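Local coordinates for protein-arginine-phosphatase (Geobacillus stearothermophilus, PDB 4PIC), which removes phosphate from phosphoarginine residues of proteins, probably reversing the action of the arginine kinase McsB, and shows almost no activity toward phosphotyrosine peptides, at residues G85-I90 against T101-Q106; A19-E24 against K57-A62; Y3-V8 against E142-E147. One frame throughout, in Å; residues are numbered along the deposited sequence.

Contact 1: residues G85-I90 against T101-Q106; sequences GHKDMI and TFTLKQ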
loop_
_atom_site.group_PDB
_atom_site.type_symbol
_atom_site.label_atom_id
_atom_site.label_comp_id
_atom_site.label_asym_id
_atom_site.label_seq_id
_atom_site.Cartn_x
_atom_site.Cartn_y
_atom_site.Cartn_z
ATOM N N GLY A 85 10.321 2.961 -1.235
ATOM C CA GLY A 85 9.110 2.764 -0.455
ATOM C C GLY A 85 8.315 1.590 -0.980
ATOM O O GLY A 85 7.835 0.756 -0.215
ATOM N N HIS A 86 8.187 1.505 -2.301
ATOM C CA HIS A 86 7.475 0.380 -2.895
ATOM C C HIS A 86 8.235 -0.917 -2.654
ATOM O O HIS A 86 7.630 -1.944 -2.333
ATOM C CB HIS A 86 7.282 0.590 -4.394
ATOM C CG HIS A 86 6.266 1.635 -4.729
ATOM N ND1 HIS A 86 6.581 2.772 -5.438
ATOM C CD2 HIS A 86 4.940 1.711 -4.458
ATOM C CE1 HIS A 86 5.493 3.512 -5.580
ATOM N NE2 HIS A 86 4.486 2.887 -5.001
ATOM N N LYS A 87 9.553 -0.881 -2.842
ATOM C CA LYS A 87 10.380 -2.048 -2.563
ATOM C C LYS A 87 10.165 -2.533 -1.135
ATOM O O LYS A 87 9.942 -3.728 -0.900
ATOM C CB LYS A 87 11.856 -1.736 -2.797
ATOM C CG LYS A 87 12.770 -2.924 -2.492
ATOM C CD LYS A 87 14.233 -2.559 -2.654
ATOM C CE LYS A 87 15.113 -3.426 -1.769
ATOM N NZ LYS A 87 14.731 -3.266 -0.337
ATOM N N ASP A 88 10.201 -1.605 -0.187
ATOM C CA ASP A 88 10.042 -1.966 1.216
ATOM C C ASP A 88 8.664 -2.567 1.487
ATOM O O ASP A 88 8.547 -3.555 2.197
ATOM C CB ASP A 88 10.285 -0.758 2.122
ATOM C CG ASP A 88 11.735 -0.315 2.137
ATOM O OD1 ASP A 88 12.622 -1.112 1.769
ATOM O OD2 ASP A 88 11.977 0.844 2.528
HETATM N N MSE A 89 7.619 -1.984 0.907
HETATM C CA MSE A 89 6.288 -2.556 1.064
HETATM C C MSE A 89 6.185 -3.960 0.495
HETATM O O MSE A 89 5.605 -4.852 1.124
HETATM C CB MSE A 89 5.220 -1.667 0.423
HETATM C CG MSE A 89 5.033 -0.319 1.094
HETATM SE SE MSE A 89 3.535 0.665 0.384
HETATM C CE MSE A 89 2.129 -0.419 1.144
ATOM N N ILE A 90 6.752 -4.166 -0.691
ATOM C CA ILE A 90 6.689 -5.471 -1.335
ATOM C C ILE A 90 7.365 -6.548 -0.495
ATOM O O ILE A 90 6.809 -7.625 -0.297
ATOM C CB ILE A 90 7.330 -5.433 -2.731
ATOM C CG1 ILE A 90 6.491 -4.532 -3.634
ATOM C CG2 ILE A 90 7.436 -6.840 -3.317
ATOM C CD1 ILE A 90 7.257 -4.065 -4.850
ATOM N N THR A 101 13.616 -8.640 -5.380
ATOM C CA THR A 101 12.933 -7.349 -5.434
ATOM C C THR A 101 13.948 -6.233 -5.267
ATOM O O THR A 101 14.738 -6.236 -4.323
ATOM C CB THR A 101 11.860 -7.250 -4.344
ATOM O OG1 THR A 101 10.933 -8.325 -4.526
ATOM C CG2 THR A 101 11.095 -5.937 -4.451
ATOM N N PHE A 102 13.955 -5.295 -6.209
ATOM C CA PHE A 102 14.917 -4.204 -6.197
ATOM C C PHE A 102 14.164 -2.975 -6.647
ATOM O O PHE A 102 13.121 -3.104 -7.274
ATOM C CB PHE A 102 16.015 -4.438 -7.249
ATOM C CG PHE A 102 16.661 -5.800 -7.209
ATOM C CD1 PHE A 102 17.875 -5.980 -6.571
ATOM C CD2 PHE A 102 16.074 -6.880 -7.852
ATOM C CE1 PHE A 102 18.483 -7.227 -6.546
ATOM C CE2 PHE A 102 16.676 -8.128 -7.833
ATOM C CZ PHE A 102 17.874 -8.300 -7.176
ATOM N N THR A 103 14.700 -1.786 -6.390
ATOM C CA THR A 103 14.240 -0.630 -7.163
ATOM C C THR A 103 14.845 -0.759 -8.549
ATOM O O THR A 103 15.926 -1.328 -8.714
ATOM C CB THR A 103 14.654 0.728 -6.563
ATOM O OG1 THR A 103 16.086 0.837 -6.543
ATOM C CG2 THR A 103 14.093 0.888 -5.152
ATOM N N LEU A 104 14.154 -0.245 -9.555
ATOM C CA LEU A 104 14.697 -0.266 -10.904
ATOM C C LEU A 104 16.085 0.387 -10.947
ATOM O O LEU A 104 17.006 -0.147 -11.559
ATOM C CB LEU A 104 13.727 0.432 -11.857
ATOM C CG LEU A 104 14.203 0.710 -13.269
ATOM C CD1 LEU A 104 14.591 -0.570 -14.007
ATOM C CD2 LEU A 104 13.102 1.466 -14.020
ATOM N N LYS A 105 16.228 1.513 -10.261
ATOM C CA LYS A 105 17.489 2.244 -10.218
ATOM C C LYS A 105 18.624 1.424 -9.613
ATOM O O LYS A 105 19.722 1.367 -10.173
ATOM C CB LYS A 105 17.310 3.551 -9.444
ATOM C CG LYS A 105 18.581 4.379 -9.311
ATOM C CD LYS A 105 19.011 4.927 -10.665
ATOM C CE LYS A 105 20.117 5.968 -10.521
ATOM N NZ LYS A 105 20.472 6.608 -11.827
ATOM N N GLN A 106 18.367 0.786 -8.474
ATOM C CA GLN A 106 19.415 0.004 -7.822
ATOM C C GLN A 106 19.825 -1.183 -8.685
ATOM O O GLN A 106 21.007 -1.519 -8.769
ATOM C CB GLN A 106 18.995 -0.441 -6.410
ATOM C CG GLN A 106 18.185 -1.728 -6.346
ATOM C CD GLN A 106 17.953 -2.213 -4.917
ATOM O OE1 GLN A 106 16.887 -1.993 -4.337
ATOM N NE2 GLN A 106 18.956 -2.882 -4.348
#
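Lys87 lays its aliphatic chain over the strand 101-103 and the first turn of the helix that follows. CG stands anti to the backbone N (chi1 179°) and the chain stays extended as far as CE, which suits a residue whose methylenes pack while its charge leaves the contact. CG meets Thr101 CG2 at 4.0 Å; the Lys87 and Gln106 side chains cross at about a right angle, and Lys87 CD comes to 3.2 Å from Gln106 OE1. A bend at chi4 then turns the amine back toward its own helix, where Lys87 NZ makes a long salt bridge of 3.7 Å with Asp88 OD1. Thr101 CG2 also touches Ile90 CG2 at 3.9 Å, so this one methyl serves both residues of the helix, and the branched Ile90 fills the deeper part of the contact. The hydroxyl of Thr101 is bound to the carbonyl of Ala97.

Gln106 is positioned by a capping box at the start of helix 104-109. Its OE1 accepts from Thr103 N at 3.0 Å in a nearly straight bond (165° at the hydrogen), with the donor tilted 27° from the carbonyl plane. In return Gln106 N donates to Thr103 OG1, also at 3.0 Å, and Asp112 is a further partner of that hydroxyl.

Helix and strand run antiparallel as successive elements of a beta-alpha-beta crossover: strand 78-81 leads into helix 84-93, which returns to edge strand 101-103. Ile90 and Thr101 both pack on Val79 of strand 78-81, the neighbour of 101-103 in the sheet, and His86 NE2 is hydrogen-bonded to Thr10 OG1, in the loop that by analogy with relatives probably binds the substrate.

Contact 2: residues A19-E24 against K57-A62; sequences AAALLE and KGIEAA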
loop_
_atom_site.group_PDB
_atom_site.type_symbol
_atom_site.label_atom_id
_atom_site.label_comp_id
_atom_site.label_asym_id
_atom_site.label_seq_id
_atom_site.Cartn_x
_atom_site.Cartn_y
_atom_site.Cartn_z
ATOM N N ALA A 19 6.947 2.195 -17.365
ATOM C CA ALA A 19 8.094 1.307 -17.350
ATOM C C ALA A 19 7.825 0.074 -18.188
ATOM O O ALA A 19 8.656 -0.307 -19.023
ATOM C CB ALA A 19 8.433 0.920 -15.912
ATOM N N ALA A 20 6.676 -0.555 -17.975
ATOM C CA ALA A 20 6.328 -1.767 -18.703
ATOM C C ALA A 20 6.220 -1.488 -20.193
ATOM O O ALA A 20 6.718 -2.269 -21.002
ATOM C CB ALA A 20 5.026 -2.371 -18.164
ATOM N N ALA A 21 5.599 -0.375 -20.557
ATOM C CA ALA A 21 5.438 -0.053 -21.970
ATOM C C ALA A 21 6.775 0.194 -22.653
ATOM O O ALA A 21 6.987 -0.238 -23.789
ATOM C CB ALA A 21 4.520 1.138 -22.160
ATOM N N LEU A 22 7.672 0.904 -21.970
ATOM C CA LEU A 22 8.985 1.193 -22.542
ATOM C C LEU A 22 9.771 -0.086 -22.762
ATOM O O LEU A 22 10.430 -0.241 -23.788
ATOM C CB LEU A 22 9.763 2.156 -21.642
ATOM C CG LEU A 22 9.241 3.589 -21.676
ATOM C CD1 LEU A 22 9.788 4.344 -20.482
ATOM C CD2 LEU A 22 9.674 4.250 -22.979
ATOM N N LEU A 23 9.706 -1.015 -21.816
ATOM C CA LEU A 23 10.484 -2.240 -21.968
ATOM C C LEU A 23 9.856 -3.130 -23.030
ATOM O O LEU A 23 10.564 -3.681 -23.882
ATOM C CB LEU A 23 10.616 -2.984 -20.631
ATOM C CG LEU A 23 11.387 -4.309 -20.662
ATOM C CD1 LEU A 23 12.787 -4.107 -21.242
ATOM C CD2 LEU A 23 11.441 -4.928 -19.264
ATOM N N GLU A 24 8.531 -3.248 -23.008
ATOM C CA GLU A 24 7.825 -4.109 -23.948
ATOM C C GLU A 24 8.032 -3.626 -25.377
ATOM O O GLU A 24 8.160 -4.436 -26.303
ATOM C CB GLU A 24 6.331 -4.166 -23.595
ATOM C CG GLU A 24 5.469 -4.983 -24.553
ATOM C CD GLU A 24 5.735 -6.480 -24.488
ATOM O OE1 GLU A 24 6.436 -6.940 -23.558
ATOM O OE2 GLU A 24 5.238 -7.204 -25.379
ATOM N N LYS A 57 6.704 9.150 -27.751
ATOM C CA LYS A 57 7.785 8.247 -28.128
ATOM C C LYS A 57 7.315 7.088 -29.007
ATOM O O LYS A 57 8.031 6.092 -29.168
ATOM C CB LYS A 57 8.493 7.732 -26.875
ATOM C CG LYS A 57 9.199 8.834 -26.090
ATOM C CD LYS A 57 10.049 9.695 -27.027
ATOM C CE LYS A 57 10.884 10.725 -26.277
ATOM N NZ LYS A 57 12.041 10.094 -25.587
ATOM N N GLY A 58 6.120 7.231 -29.573
ATOM C CA GLY A 58 5.573 6.265 -30.506
ATOM C C GLY A 58 4.896 5.053 -29.902
ATOM O O GLY A 58 4.627 4.071 -30.596
ATOM N N ILE A 59 4.616 5.108 -28.603
ATOM C CA ILE A 59 4.072 3.955 -27.909
ATOM C C ILE A 59 2.594 4.181 -27.612
ATOM O O ILE A 59 2.220 5.199 -27.029
ATOM C CB ILE A 59 4.857 3.691 -26.623
ATOM C CG1 ILE A 59 6.294 3.293 -26.974
ATOM C CG2 ILE A 59 4.183 2.602 -25.796
ATOM C CD1 ILE A 59 7.229 3.249 -25.765
ATOM N N GLU A 60 1.754 3.255 -28.066
ATOM C CA GLU A 60 0.312 3.336 -27.847
ATOM C C GLU A 60 -0.157 1.950 -27.465
ATOM O O GLU A 60 -0.861 1.280 -28.222
ATOM C CB GLU A 60 -0.421 3.805 -29.108
ATOM C CG GLU A 60 -0.035 5.196 -29.600
ATOM C CD GLU A 60 -0.683 5.552 -30.934
ATOM O OE1 GLU A 60 -0.230 5.032 -31.976
ATOM O OE2 GLU A 60 -1.652 6.344 -30.939
ATOM N N ALA A 61 0.250 1.518 -26.281
ATOM C CA ALA A 61 0.004 0.155 -25.851
ATOM C C ALA A 61 -1.253 0.071 -24.993
ATOM O O ALA A 61 -1.631 1.034 -24.334
ATOM C CB ALA A 61 1.195 -0.361 -25.090
ATOM N N ALA A 62 -1.898 -1.090 -25.019
ATOM C CA ALA A 62 -3.020 -1.355 -24.138
ATOM C C ALA A 62 -2.486 -1.584 -22.730
ATOM O O ALA A 62 -1.523 -2.337 -22.533
ATOM C CB ALA A 62 -3.800 -2.572 -24.621
#
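Ile59 sets CG1 beside its backbone N (chi1 -65°) and keeps that branch extended through chi2 at 170°, so its two arms reach neighbouring residues of helix 15-25: CG2 goes to Ala21 and CD1 to Leu22. Leu22 takes a similar first torsion, with CG anti to the carbonyl carbon, and the two chains cross at about a right angle.

The loop carrying Ile59 starts at a Schellman motif that closes helix 48-56. Gly58, with positive phi, is the C-prime residue, and the amides of Gly58 and Ile59 bond back to the carbonyls of Lys55 and Leu54. Glycine takes this backbone conformation easily. The reversal leads the chain from the helix end into Ile59, whose side chain points toward helix 15-25.

No hydrogen bond spans the contact; it is a small apolar patch. Alanine suits position 21 because its short side chain lets the loop come near, the closest CA pair being Ala21 and Ala61. Leu54 touches both Ala21 and Ile59, while Leu133 and Ile137 of helix 123-150 pack against Leu22, joining the patch to the core of the low molecular weight phosphatase fold. Ala21 CB lies 3.9 Å from Ile59 CG2, and Leu22 CD2 lies 3.8 Å from Ile59 CD1.

Contact 3: residues Y3-V8 against E142-E147; sequences YRILFV and EKLQTE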
loop_
_atom_site.group_PDB
_atom_site.type_symbol
_atom_site.label_atom_id
_atom_site.label_comp_id
_atom_site.label_asym_id
_atom_site.label_seq_id
_atom_site.Cartn_x
_atom_site.Cartn_y
_atom_site.Cartn_z
ATOM N N TYR A 3 13.593 -14.177 -18.730
ATOM C CA TYR A 3 13.336 -13.089 -17.799
ATOM C C TYR A 3 11.857 -12.774 -17.720
ATOM O O TYR A 3 11.172 -12.671 -18.735
ATOM C CB TYR A 3 14.112 -11.841 -18.217
ATOM C CG TYR A 3 15.599 -11.995 -18.055
ATOM C CD1 TYR A 3 16.199 -11.829 -16.816
ATOM C CD2 TYR A 3 16.407 -12.301 -19.141
ATOM C CE1 TYR A 3 17.561 -11.975 -16.659
ATOM C CE2 TYR A 3 17.765 -12.449 -18.990
ATOM C CZ TYR A 3 18.338 -12.278 -17.753
ATOM O OH TYR A 3 19.702 -12.425 -17.611
ATOM N N ARG A 4 11.364 -12.633 -16.494
ATOM C CA ARG A 4 10.002 -12.180 -16.267
ATOM C C ARG A 4 10.041 -10.965 -15.347
ATOM O O ARG A 4 10.208 -11.081 -14.127
ATOM C CB ARG A 4 9.129 -13.313 -15.714
ATOM C CG ARG A 4 8.898 -14.435 -16.741
ATOM C CD ARG A 4 8.211 -15.660 -16.138
ATOM N NE ARG A 4 9.056 -16.347 -15.164
ATOM C CZ ARG A 4 9.950 -17.284 -15.470
ATOM N NH1 ARG A 4 10.132 -17.648 -16.734
ATOM N NH2 ARG A 4 10.673 -17.851 -14.514
ATOM N N ILE A 5 9.923 -9.798 -15.969
ATOM C CA ILE A 5 10.129 -8.529 -15.289
ATOM C C ILE A 5 8.786 -7.950 -14.871
ATOM O O ILE A 5 7.910 -7.733 -15.707
ATOM C CB ILE A 5 10.808 -7.518 -16.222
ATOM C CG1 ILE A 5 12.101 -8.103 -16.810
ATOM C CG2 ILE A 5 11.071 -6.208 -15.492
ATOM C CD1 ILE A 5 13.112 -8.564 -15.777
ATOM N N LEU A 6 8.635 -7.701 -13.573
ATOM C CA LEU A 6 7.418 -7.138 -13.005
ATOM C C LEU A 6 7.709 -5.751 -12.442
ATOM O O LEU A 6 8.479 -5.606 -11.495
ATOM C CB LEU A 6 6.912 -8.052 -11.887
ATOM C CG LEU A 6 5.643 -7.566 -11.193
ATOM C CD1 LEU A 6 4.473 -7.615 -12.154
ATOM C CD2 LEU A 6 5.357 -8.393 -9.946
ATOM N N PHE A 7 7.115 -4.726 -13.044
ATOM C CA PHE A 7 7.289 -3.363 -12.537
ATOM C C PHE A 7 6.153 -3.023 -11.586
ATOM O O PHE A 7 5.007 -3.370 -11.853
ATOM C CB PHE A 7 7.293 -2.336 -13.666
ATOM C CG PHE A 7 8.483 -2.427 -14.578
ATOM C CD1 PHE A 7 9.746 -2.070 -14.124
ATOM C CD2 PHE A 7 8.336 -2.826 -15.894
ATOM C CE1 PHE A 7 10.848 -2.131 -14.973
ATOM C CE2 PHE A 7 9.434 -2.884 -16.748
ATOM C CZ PHE A 7 10.684 -2.532 -16.285
ATOM N N VAL A 8 6.470 -2.351 -10.486
ATOM C CA VAL A 8 5.474 -2.111 -9.439
ATOM C C VAL A 8 5.450 -0.661 -8.930
ATOM O O VAL A 8 6.496 -0.101 -8.609
ATOM C CB VAL A 8 5.710 -3.051 -8.237
ATOM C CG1 VAL A 8 4.657 -2.789 -7.151
ATOM C CG2 VAL A 8 5.675 -4.512 -8.667
ATOM N N GLU A 142 20.313 -3.577 -21.935
ATOM C CA GLU A 142 21.716 -3.911 -22.144
ATOM C C GLU A 142 22.208 -4.941 -21.141
ATOM O O GLU A 142 22.940 -5.870 -21.497
ATOM C CB GLU A 142 22.581 -2.656 -22.075
ATOM C CG GLU A 142 22.307 -1.664 -23.188
ATOM C CD GLU A 142 23.195 -0.440 -23.106
ATOM O OE1 GLU A 142 23.468 0.024 -21.975
ATOM O OE2 GLU A 142 23.618 0.056 -24.172
ATOM N N LYS A 143 21.804 -4.780 -19.888
ATOM C CA LYS A 143 22.200 -5.700 -18.825
ATOM C C LYS A 143 21.677 -7.108 -19.097
ATOM O O LYS A 143 22.434 -8.080 -19.027
ATOM C CB LYS A 143 21.712 -5.188 -17.468
ATOM C CG LYS A 143 22.106 -6.061 -16.280
ATOM C CD LYS A 143 21.500 -5.527 -14.986
ATOM C CE LYS A 143 21.730 -6.476 -13.818
ATOM N NZ LYS A 143 23.126 -6.443 -13.310
ATOM N N LEU A 144 20.400 -7.230 -19.434
ATOM C CA LEU A 144 19.806 -8.549 -19.657
ATOM C C LEU A 144 20.403 -9.221 -20.890
ATOM O O LEU A 144 20.765 -10.399 -20.854
ATOM C CB LEU A 144 18.287 -8.460 -19.817
ATOM C CG LEU A 144 17.486 -7.825 -18.678
ATOM C CD1 LEU A 144 15.994 -7.928 -18.945
ATOM C CD2 LEU A 144 17.835 -8.448 -17.349
ATOM N N GLN A 145 20.524 -8.471 -21.979
ATOM C CA GLN A 145 21.053 -9.043 -23.215
ATOM C C GLN A 145 22.529 -9.414 -23.103
ATOM O O GLN A 145 22.978 -10.392 -23.714
ATOM C CB GLN A 145 20.815 -8.102 -24.389
ATOM C CG GLN A 145 19.329 -7.953 -24.722
ATOM C CD GLN A 145 19.091 -7.351 -26.089
ATOM O OE1 GLN A 145 19.711 -6.354 -26.452
ATOM N NE2 GLN A 145 18.185 -7.954 -26.852
ATOM N N THR A 146 23.293 -8.632 -22.349
ATOM C CA THR A 146 24.687 -8.986 -22.095
ATOM C C THR A 146 24.777 -10.332 -21.369
ATOM O O THR A 146 25.621 -11.175 -21.705
ATOM C CB THR A 146 25.416 -7.906 -21.275
ATOM O OG1 THR A 146 25.501 -6.691 -22.029
ATOM C CG2 THR A 146 26.821 -8.372 -20.885
ATOM N N GLU A 147 23.914 -10.539 -20.378
ATOM C CA GLU A 147 23.878 -11.803 -19.653
ATOM C C GLU A 147 23.468 -12.946 -20.572
ATOM O O GLU A 147 24.090 -14.013 -20.565
ATOM C CB GLU A 147 22.922 -11.721 -18.459
ATOM C CG GLU A 147 22.973 -12.933 -17.533
ATOM C CD GLU A 147 22.183 -14.136 -18.049
ATOM O OE1 GLU A 147 22.596 -15.284 -17.759
ATOM O OE2 GLU A 147 21.154 -13.937 -18.738
#
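The ring of Tyr3 has a methyl of Leu144 over one face and a carboxylate oxygen of Glu147 at its hydroxyl edge. Leu144 CD2 stands 3.8 Å from the ring centroid and 20° off the normal, a CH-pi contact displaced toward the rim, with Tyr3 CE1 its nearest ring atom at 3.6 Å. The Glu147 carboxylate is steeply turned to the ring, the two planes lying 78° apart.

In the low molecular weight phosphatase fold, this contact ties the first strand of the parallel sheet to the last helix, 123-150, whose segment runs nearly antiparallel to the strand. Side chains have to bridge the distance between the axes, and tyrosine is long enough to cross it with an apolar ring and still bring a polar end to the margin. Its hydroxyl donates to Glu147 OE2; the modelled separation of Tyr3 OH and Glu147 OE2, 2.4 Å, is very short, and the exact length is doubtful. Glu147 reaches the hydroxyl by starting with CG anti to its backbone N (chi1 -172°) and then bending at chi2. Its other oxygen, OE1, has a weak hydrogen bond to His151.

Leucine suits position 144 because its two methyls divide the work: CD2 covers the tyrosine ring, and CD1 heads for the interior. Val31 of the neighbouring strand touches both Tyr3 and Leu144, and Leu23 of helix 15-25 packs on Ile5, so the apolar side of the contact merges with the core. At that inner margin Leu144 CD1 approaches Ile5 CD1 to 4.3 Å.

How the contacts relate
The chain opens with strand 3-9, which takes part in contact 3, but that contact closes only when helix 123-150 arrives near the C terminus. Contacts 2 and 1 therefore both lie within its long loop, one after the other: contact 2 joins helix 15-25 to the loop after helix 48-56, and contact 1 then closes the short connection from helix 84-93 to strand 101-103. Their centres, 21 Å apart, fall on opposite sides of the chain's centre. Strand 3-9 links them: Phe7 packs against Ala19, Ala20 and Leu23 of the 19-24 segment, while Val8 CG1 meets Ile90 CD1 of contact 1 at 3.7 Å.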